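Local coordinates for protein leucine aminopeptidase 2, chloroplastic (Streptomyces sp. BC16019, PDB 5LHK) that probably removes unsubstituted N-terminal amino acids from peptides, as a manganese-binding metalloaminopeptidase of the M17 (leucine aminopeptidase) family, at residues 259-264 with 282-287; 238-243 with 308-313; 368-373 with 458-463. One frame throughout, in Å; residues are numbered along the deposited sequence.

Interaction 1: residues 259-264 with 282-287; sequences VGKGVT and KADMGG. With MN (manganese (II) ion), chain B.
Lys261 and Asp284 meet at a manganese ion, each giving it one ligand. The lysine NZ binds at 2.4 Å, and Asp284 OD2 binds at 2.0 Å. The lysine chain is stretched out from CG onward, with CG anti to the backbone N (chi1 177°), and this carries its amine the full length to the metal. A water fills a further site, and Asp266 and Glu345 complete the shell. The other aspartate oxygen, OD1, is hydrogen-bonded to Thr373, which helps fix the rotation of the carboxylate. Van der Waals contact comes from Val263, which lies alongside Asp284, its CB 3.4 Å from Asp284 OD2.

Backbone bonding is sparse. Val263 N makes a weak hydrogen bond to Asp284 O, and a bridging water donates to Lys261 O at 2.8 Å and to Asp284 O while accepting from Gly287 N. Gly260 and Gly287 face each other, and a side chain on either would run into the opposite backbone. Met285, at the N-cap position of helix 286-301, sets its CB 3.7 Å from Gly262 CA.

The amine of Lys261 and the carboxylate of Asp284 thus give the manganese a mixed set of nitrogen and oxygen ligands, one from each segment.

Interaction 2: residues 238-243 with 308-313; sequences PRYVEL and RGHLPL
Pro238 leads into the pairing by laying its CB against Leu313 O, 3.3 Å away. From Arg239 the two strands run antiparallel, and Arg239 forms a hydrogen-bonded pair with Leu313, with Leu313 N reaching Arg239 O at 2.8 Å. The arginine keeps only its CB near the leucine methyl CD1; its chain bends at chi2 and returns NH1 to the carbonyl of Pro238.

Tyr240 swings its ring across the neighbouring strand, CG lying opposite the backbone N (chi1 179°). The ring edge meets Pro312, whose nitrogen has no hydrogen to offer and suits a non-hydrogen-bonded position. Farther out, the hydroxyl rests 3.4 Å from His310 CB, at the edge of the imidazole, and donates to Glu242 OE2 over 2.7 Å, on the anti side of that carboxylate. A phenylalanine here would probably leave Glu242 OE2 without this donor and the carboxylate less firmly placed beside His310.

Val241 pairs with Leu311 and touches Leu313 CD1 through CG2 at 4.0 Å, an apolar surface covered by helices 193-207 and 286-301. The carboxylate of Glu242 stands nearly perpendicular to the His310 ring, the planes 86° apart, with OE2 3.3 Å from His310 CD2; Arg356 supplies its salt bridge. Leu243 closes the pairing opposite Gly309, where the missing side chain leaves room for the leucine, and Gly309 N bonds to Leu243 O.

This is a regular antiparallel pairing within the mixed sheet of the M17 catalytic domain, flanked by strands 210-214 and 255-263, with helices packing on both its faces.

Interaction 3: residues 368-373 with 458-463; sequences VVDVAT and WAHLDI
Two neighbouring parallel strands of the central sheet of the catalytic domain meet here, and a buried aspartate ties two rings of the second strand to the first. Asp370 divides its carboxylate between them. OD1 accepts from His460 ND1 at 2.6 Å through its syn lone pair, a His-carboxylate hydrogen bond, while OD2 takes the indole NE1 of Trp458 at 3.0 Å, nearly head-on to its C-O bond. The carboxylate is turned about 30° from either ring. With its CG set between the backbone N and carbonyl carbon (chi1 81°), Asp370 leans over the adjacent strand, where both donors can reach it. The two bonds fix its rotation and satisfy both oxygens in a buried place, and the short bond to ND1 orients the imidazole.

On the reverse face the residues are small or aliphatic and fit closely. Val369 CG1 lies 4.1 Å from Leu461 CD1, and just past the strand end Ile463 CD1 lies 3.7 Å from Val371 CG1. Between these faces the backbones bond in parallel register, Ala459 N to Val368 O and Asp370 N to Ala459 O at one end, and Ile463 N to Ala372 O at 2.9 Å at the other.

Helix 440-449 covers the aspartate and its rings through Ala445, Leu448 and Gln449, while Phe411 of strand 410-413 packs on Leu461 and Ile463. Strand 255-263 borders 367-372 along its other edge.

In the fold
All three contacts share the central sheet, with strand 255-263 of interaction 1 lying between strands 306-316 and 367-372. Interaction 2 joins it through Gly260 N and His310 O, 3.0 Å apart, and interaction 3 through Val259 O and Val371 N, 2.8 Å apart; both are probable hydrogen bonds. The centres of interactions 2 and 3 are each about 11 Å from that of interaction 1 and about 15 Å from each other, with no direct touch. Interaction 1 holds metal ligands. Interaction 3 reaches that site from the second shell, Thr373 OG1 lying 2.9 Å from Asp284 OD1. Interaction 2 stays more remote, the Pro312 side chain about 11 Å from a manganese.

Interaction 1: residues 259-264 with 282-287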
loop_
_atom_site.group_PDB
_atom_site.type_symbol
_atom_site.label_atom_id
_atom_site.label_comp_id
_atom_site.label_asym_id
_atom_site.label_seq_id
_atom_site.Cartn_x
_atom_site.Cartn_y
_atom_site.Cartn_z
ATOM N N VAL A 259 -11.949 36.143 1.845
ATOM C CA VAL A 259 -10.716 35.574 1.329
ATOM C C VAL A 259 -11.040 34.193 0.786
ATOM O O VAL A 259 -11.537 33.338 1.525
ATOM C CB VAL A 259 -9.632 35.480 2.422
ATOM C CG1 VAL A 259 -8.348 34.869 1.867
ATOM C CG2 VAL A 259 -9.340 36.865 2.996
ATOM N N GLY A 260 -10.758 33.973 -0.497
ATOM C CA GLY A 260 -11.129 32.726 -1.180
ATOM C C GLY A 260 -9.932 32.010 -1.780
ATOM O O GLY A 260 -9.225 32.574 -2.610
ATOM N N LYS A 261 -9.713 30.765 -1.377
ATOM C CA LYS A 261 -8.621 29.964 -1.909
ATOM C C LYS A 261 -8.903 29.575 -3.366
ATOM O O LYS A 261 -9.866 28.866 -3.642
ATOM C CB LYS A 261 -8.431 28.701 -1.071
ATOM C CG LYS A 261 -7.346 27.762 -1.599
ATOM C CD LYS A 261 -7.410 26.421 -0.922
ATOM C CE LYS A 261 -6.477 25.428 -1.588
ATOM N NZ LYS A 261 -6.496 24.132 -0.855
ATOM N N GLY A 262 -8.042 30.031 -4.274
ATOM C CA GLY A 262 -8.200 29.803 -5.702
ATOM C C GLY A 262 -7.097 28.966 -6.337
ATOM O O GLY A 262 -6.497 29.358 -7.327
ATOM N N VAL A 263 -6.832 27.795 -5.789
ATOM C CA VAL A 263 -5.882 26.883 -6.422
ATOM C C VAL A 263 -6.646 26.228 -7.567
ATOM O O VAL A 263 -7.514 25.382 -7.354
ATOM C CB VAL A 263 -5.295 25.858 -5.434
ATOM C CG1 VAL A 263 -4.382 24.873 -6.153
ATOM C CG2 VAL A 263 -4.514 26.587 -4.340
ATOM N N THR A 264 -6.339 26.655 -8.783
ATOM C CA THR A 264 -7.103 26.240 -9.947
ATOM C C THR A 264 -6.838 24.791 -10.308
ATOM O O THR A 264 -7.672 24.159 -10.941
ATOM C CB THR A 264 -6.828 27.135 -11.160
ATOM O OG1 THR A 264 -5.434 27.103 -11.489
ATOM C CG2 THR A 264 -7.274 28.560 -10.848
ATOM N N LYS A 282 -9.064 19.929 -10.057
ATOM C CA LYS A 282 -9.575 21.188 -10.612
ATOM C C LYS A 282 -10.524 21.961 -9.667
ATOM O O LYS A 282 -10.776 23.151 -9.893
ATOM C CB LYS A 282 -10.332 20.907 -11.919
ATOM C CG LYS A 282 -11.670 20.196 -11.724
ATOM C CD LYS A 282 -12.447 19.999 -13.019
ATOM C CE LYS A 282 -13.738 19.252 -12.725
ATOM N NZ LYS A 282 -14.520 19.002 -13.960
ATOM N N ALA A 283 -11.084 21.273 -8.664
ATOM C CA ALA A 283 -12.086 21.849 -7.756
ATOM C C ALA A 283 -11.480 22.554 -6.549
ATOM O O ALA A 283 -12.209 22.991 -5.665
ATOM C CB ALA A 283 -13.046 20.761 -7.275
ATOM N N ASP A 284 -10.154 22.702 -6.520
ATOM C CA ASP A 284 -9.477 23.256 -5.363
ATOM C C ASP A 284 -9.569 24.796 -5.330
ATOM O O ASP A 284 -8.935 25.454 -4.507
ATOM C CB ASP A 284 -8.028 22.758 -5.356
ATOM C CG ASP A 284 -7.418 22.732 -3.975
ATOM O OD1 ASP A 284 -8.154 22.463 -2.995
ATOM O OD2 ASP A 284 -6.192 22.968 -3.864
ATOM N N MET A 285 -10.367 25.368 -6.233
ATOM C CA MET A 285 -10.641 26.816 -6.272
ATOM C C MET A 285 -12.091 27.114 -5.876
ATOM O O MET A 285 -12.589 28.214 -6.123
ATOM C CB MET A 285 -10.277 27.407 -7.660
ATOM C CG MET A 285 -10.658 26.570 -8.891
ATOM S SD MET A 285 -12.375 26.015 -8.971
ATOM C CE MET A 285 -13.222 27.537 -9.323
ATOM N N GLY A 286 -12.754 26.138 -5.242
ATOM C CA GLY A 286 -14.153 26.256 -4.825
ATOM C C GLY A 286 -14.402 27.395 -3.848
ATOM O O GLY A 286 -15.468 28.029 -3.880
ATOM N N GLY A 287 -13.432 27.658 -2.979
ATOM C CA GLY A 287 -13.529 28.769 -2.055
ATOM C C GLY A 287 -13.530 30.101 -2.782
ATOM O O GLY A 287 -14.359 30.965 -2.500
HETATM MN MN MN B . -5.319 22.458 -2.112
HETATM O O HOH W 1 -10.836 26.608 -2.364
HETATM O O HOH W 2 -4.901 21.189 -0.351
#

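Interaction 2: residues 238-243 with 308-313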
loop_
_atom_site.group_PDB
_atom_site.type_symbol
_atom_site.label_atom_id
_atom_site.label_comp_id
_atom_site.label_asym_id
_atom_site.label_seq_id
_atom_site.Cartn_x
_atom_site.Cartn_y
_atom_site.Cartn_z
ATOM N N PRO A 238 0.887 32.575 -11.363
ATOM C CA PRO A 238 -0.173 32.907 -10.434
ATOM C C PRO A 238 -0.728 34.319 -10.632
ATOM O O PRO A 238 -0.129 35.161 -11.320
ATOM C CB PRO A 238 0.511 32.783 -9.074
ATOM C CG PRO A 238 1.938 33.080 -9.344
ATOM C CD PRO A 238 2.200 32.488 -10.698
ATOM N N ARG A 239 -1.891 34.543 -10.037
ATOM C CA ARG A 239 -2.562 35.837 -10.069
ATOM C C ARG A 239 -3.096 36.152 -8.692
ATOM O O ARG A 239 -3.333 35.254 -7.889
ATOM C CB ARG A 239 -3.736 35.826 -11.055
ATOM C CG ARG A 239 -3.358 35.636 -12.513
ATOM C CD ARG A 239 -2.765 36.900 -13.107
ATOM N NE ARG A 239 -2.366 36.753 -14.509
ATOM C CZ ARG A 239 -1.146 36.433 -14.944
ATOM N NH1 ARG A 239 -0.136 36.170 -14.109
ATOM N NH2 ARG A 239 -0.924 36.364 -16.248
ATOM N N TYR A 240 -3.295 37.437 -8.432
ATOM C CA TYR A 240 -4.003 37.882 -7.243
ATOM C C TYR A 240 -5.019 38.946 -7.631
ATOM O O TYR A 240 -4.681 39.910 -8.317
ATOM C CB TYR A 240 -3.021 38.407 -6.194
ATOM C CG TYR A 240 -3.714 38.898 -4.953
ATOM C CD1 TYR A 240 -4.403 38.015 -4.121
ATOM C CD2 TYR A 240 -3.733 40.259 -4.633
ATOM C CE1 TYR A 240 -5.060 38.465 -2.977
ATOM C CE2 TYR A 240 -4.371 40.721 -3.492
ATOM C CZ TYR A 240 -5.036 39.825 -2.663
ATOM O OH TYR A 240 -5.690 40.300 -1.540
ATOM N N VAL A 241 -6.262 38.761 -7.190
ATOM C CA VAL A 241 -7.375 39.620 -7.581
ATOM C C VAL A 241 -8.071 40.150 -6.331
ATOM O O VAL A 241 -8.357 39.376 -5.398
ATOM C CB VAL A 241 -8.391 38.857 -8.464
ATOM C CG1 VAL A 241 -9.499 39.784 -8.961
ATOM C CG2 VAL A 241 -7.683 38.207 -9.651
ATOM N N GLU A 242 -8.325 41.462 -6.306
ATOM C CA GLU A 242 -9.181 42.075 -5.278
ATOM C C GLU A 242 -10.447 42.629 -5.914
ATOM O O GLU A 242 -10.383 43.293 -6.945
ATOM C CB GLU A 242 -8.436 43.147 -4.464
ATOM C CG GLU A 242 -7.621 42.499 -3.359
ATOM C CD GLU A 242 -6.712 43.427 -2.572
ATOM O OE1 GLU A 242 -6.485 44.593 -2.943
ATOM O OE2 GLU A 242 -6.190 42.947 -1.558
ATOM N N LEU A 243 -11.581 42.323 -5.296
ATOM C CA LEU A 243 -12.915 42.740 -5.757
ATOM C C LEU A 243 -13.533 43.549 -4.660
ATOM O O LEU A 243 -13.520 43.105 -3.524
ATOM C CB LEU A 243 -13.826 41.524 -5.929
ATOM C CG LEU A 243 -13.953 40.846 -7.268
ATOM C CD1 LEU A 243 -14.921 39.684 -7.133
ATOM C CD2 LEU A 243 -14.449 41.839 -8.300
ATOM N N ARG A 308 -15.053 43.388 0.490
ATOM C CA ARG A 308 -13.882 43.193 -0.369
ATOM C C ARG A 308 -13.592 41.704 -0.487
ATOM O O ARG A 308 -13.580 40.998 0.507
ATOM C CB ARG A 308 -12.633 43.944 0.151
ATOM C CG ARG A 308 -11.438 43.874 -0.829
ATOM C CD ARG A 308 -10.295 44.867 -0.575
ATOM N NE ARG A 308 -10.714 46.269 -0.719
ATOM C CZ ARG A 308 -11.136 47.078 0.269
ATOM N NH1 ARG A 308 -11.221 46.669 1.548
ATOM N NH2 ARG A 308 -11.494 48.330 -0.032
ATOM N N GLY A 309 -13.382 41.240 -1.713
ATOM C CA GLY A 309 -12.945 39.885 -2.003
ATOM C C GLY A 309 -11.449 39.890 -2.272
ATOM O O GLY A 309 -10.949 40.788 -2.942
ATOM N N HIS A 310 -10.748 38.888 -1.755
ATOM C CA HIS A 310 -9.300 38.744 -1.903
ATOM C C HIS A 310 -9.077 37.329 -2.409
ATOM O O HIS A 310 -9.397 36.357 -1.691
ATOM C CB HIS A 310 -8.588 38.919 -0.560
ATOM C CG HIS A 310 -8.965 40.165 0.176
ATOM N ND1 HIS A 310 -10.106 40.257 0.940
ATOM C CD2 HIS A 310 -8.338 41.356 0.297
ATOM C CE1 HIS A 310 -10.172 41.454 1.493
ATOM N NE2 HIS A 310 -9.110 42.141 1.121
ATOM N N LEU A 311 -8.558 37.212 -3.635
ATOM C CA LEU A 311 -8.486 35.925 -4.344
ATOM C C LEU A 311 -7.071 35.573 -4.841
ATOM O O LEU A 311 -6.675 35.984 -5.930
ATOM C CB LEU A 311 -9.434 35.926 -5.545
ATOM C CG LEU A 311 -10.959 35.951 -5.387
ATOM C CD1 LEU A 311 -11.473 35.192 -4.169
ATOM C CD2 LEU A 311 -11.471 37.376 -5.398
ATOM N N PRO A 312 -6.324 34.777 -4.065
ATOM C CA PRO A 312 -5.066 34.249 -4.587
ATOM C C PRO A 312 -5.320 33.052 -5.505
ATOM O O PRO A 312 -6.041 32.129 -5.119
ATOM C CB PRO A 312 -4.318 33.827 -3.323
ATOM C CG PRO A 312 -5.399 33.436 -2.376
ATOM C CD PRO A 312 -6.546 34.365 -2.666
ATOM N N LEU A 313 -4.726 33.088 -6.702
ATOM C CA LEU A 313 -4.965 32.097 -7.750
ATOM C C LEU A 313 -3.641 31.491 -8.203
ATOM O O LEU A 313 -2.717 32.214 -8.560
ATOM C CB LEU A 313 -5.675 32.730 -8.955
ATOM C CG LEU A 313 -6.837 33.676 -8.658
ATOM C CD1 LEU A 313 -7.360 34.241 -9.964
ATOM C CD2 LEU A 313 -7.954 32.978 -7.916
#

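Interaction 3: residues 368-373 with 458-463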
loop_
_atom_site.group_PDB
_atom_site.type_symbol
_atom_site.label_atom_id
_atom_site.label_comp_id
_atom_site.label_asym_id
_atom_site.label_seq_id
_atom_site.Cartn_x
_atom_site.Cartn_y
_atom_site.Cartn_z
ATOM N N VAL A 368 -13.103 39.473 8.780
ATOM C CA VAL A 368 -12.571 38.665 7.682
ATOM C C VAL A 368 -13.136 37.254 7.735
ATOM O O VAL A 368 -13.068 36.607 8.769
ATOM C CB VAL A 368 -11.041 38.595 7.759
ATOM C CG1 VAL A 368 -10.473 37.675 6.683
ATOM C CG2 VAL A 368 -10.459 39.986 7.637
ATOM N N VAL A 369 -13.683 36.782 6.616
ATOM C CA VAL A 369 -14.161 35.392 6.486
ATOM C C VAL A 369 -13.401 34.766 5.341
ATOM O O VAL A 369 -13.384 35.328 4.236
ATOM C CB VAL A 369 -15.666 35.331 6.176
ATOM C CG1 VAL A 369 -16.129 33.901 5.918
ATOM C CG2 VAL A 369 -16.446 35.953 7.323
ATOM N N ASP A 370 -12.736 33.643 5.598
ATOM C CA ASP A 370 -12.079 32.905 4.513
ATOM C C ASP A 370 -12.859 31.639 4.179
ATOM O O ASP A 370 -13.485 31.030 5.051
ATOM C CB ASP A 370 -10.600 32.621 4.801
ATOM C CG ASP A 370 -10.389 31.440 5.706
ATOM O OD1 ASP A 370 -10.569 30.304 5.243
ATOM O OD2 ASP A 370 -10.030 31.641 6.877
ATOM N N VAL A 371 -12.836 31.280 2.896
ATOM C CA VAL A 371 -13.525 30.103 2.388
ATOM C C VAL A 371 -12.510 29.338 1.558
ATOM O O VAL A 371 -11.849 29.919 0.690
ATOM C CB VAL A 371 -14.761 30.483 1.544
ATOM C CG1 VAL A 371 -15.573 29.247 1.190
ATOM C CG2 VAL A 371 -15.638 31.477 2.301
ATOM N N ALA A 372 -12.371 28.045 1.839
ATOM C CA ALA A 372 -11.300 27.246 1.267
ATOM C C ALA A 372 -11.627 25.755 1.247
ATOM O O ALA A 372 -12.095 25.193 2.240
ATOM C CB ALA A 372 -10.028 27.491 2.058
ATOM N N THR A 373 -11.383 25.119 0.108
ATOM C CA THR A 373 -11.338 23.659 0.012
ATOM C C THR A 373 -9.980 23.201 0.571
ATOM O O THR A 373 -9.062 22.824 -0.178
ATOM C CB THR A 373 -11.499 23.210 -1.449
ATOM O OG1 THR A 373 -10.537 23.889 -2.265
ATOM C CG2 THR A 373 -12.916 23.541 -1.950
ATOM N N TRP A 458 -12.794 36.996 12.923
ATOM C CA TRP A 458 -12.457 36.155 11.787
ATOM C C TRP A 458 -13.213 34.837 11.835
ATOM O O TRP A 458 -13.426 34.274 12.914
ATOM C CB TRP A 458 -10.940 35.938 11.755
ATOM C CG TRP A 458 -10.455 34.734 10.996
ATOM C CD1 TRP A 458 -10.342 34.607 9.641
ATOM C CD2 TRP A 458 -10.000 33.500 11.556
ATOM N NE1 TRP A 458 -9.843 33.366 9.322
ATOM C CE2 TRP A 458 -9.620 32.668 10.483
ATOM C CE3 TRP A 458 -9.871 33.017 12.865
ATOM C CZ2 TRP A 458 -9.119 31.376 10.680
ATOM C CZ3 TRP A 458 -9.377 31.733 13.059
ATOM C CH2 TRP A 458 -9.015 30.927 11.971
ATOM N N ALA A 459 -13.633 34.361 10.663
ATOM C CA ALA A 459 -14.199 33.019 10.545
ATOM C C ALA A 459 -13.575 32.311 9.361
ATOM O O ALA A 459 -13.246 32.949 8.362
ATOM C CB ALA A 459 -15.711 33.067 10.411
ATOM N N HIS A 460 -13.422 30.990 9.492
ATOM C CA HIS A 460 -12.811 30.151 8.468
ATOM C C HIS A 460 -13.770 29.027 8.114
ATOM O O HIS A 460 -14.247 28.322 9.004
ATOM C CB HIS A 460 -11.489 29.608 9.008
ATOM C CG HIS A 460 -10.970 28.396 8.300
ATOM N ND1 HIS A 460 -10.789 28.348 6.937
ATOM C CD2 HIS A 460 -10.543 27.205 8.777
ATOM C CE1 HIS A 460 -10.285 27.177 6.600
ATOM N NE2 HIS A 460 -10.128 26.464 7.697
ATOM N N LEU A 461 -14.046 28.881 6.816
ATOM C CA LEU A 461 -14.964 27.878 6.301
ATOM C C LEU A 461 -14.174 26.902 5.448
ATOM O O LEU A 461 -13.664 27.276 4.391
ATOM C CB LEU A 461 -16.052 28.526 5.448
ATOM C CG LEU A 461 -17.266 29.140 6.138
ATOM C CD1 LEU A 461 -16.856 30.082 7.241
ATOM C CD2 LEU A 461 -18.136 29.858 5.106
ATOM N N ASP A 462 -14.075 25.657 5.916
ATOM C CA ASP A 462 -13.357 24.593 5.219
ATOM C C ASP A 462 -14.404 23.712 4.557
ATOM O O ASP A 462 -15.165 23.045 5.237
ATOM C CB ASP A 462 -12.514 23.801 6.214
ATOM C CG ASP A 462 -11.542 22.836 5.550
ATOM O OD1 ASP A 462 -11.669 22.497 4.343
ATOM O OD2 ASP A 462 -10.626 22.404 6.275
ATOM N N ILE A 463 -14.410 23.702 3.228
ATOM C CA ILE A 463 -15.515 23.163 2.434
ATOM C C ILE A 463 -15.035 22.178 1.372
ATOM O O ILE A 463 -15.719 21.972 0.365
ATOM C CB ILE A 463 -16.300 24.308 1.747
ATOM C CG1 ILE A 463 -15.428 25.085 0.730
ATOM C CG2 ILE A 463 -16.830 25.275 2.790
ATOM C CD1 ILE A 463 -16.220 25.944 -0.229
#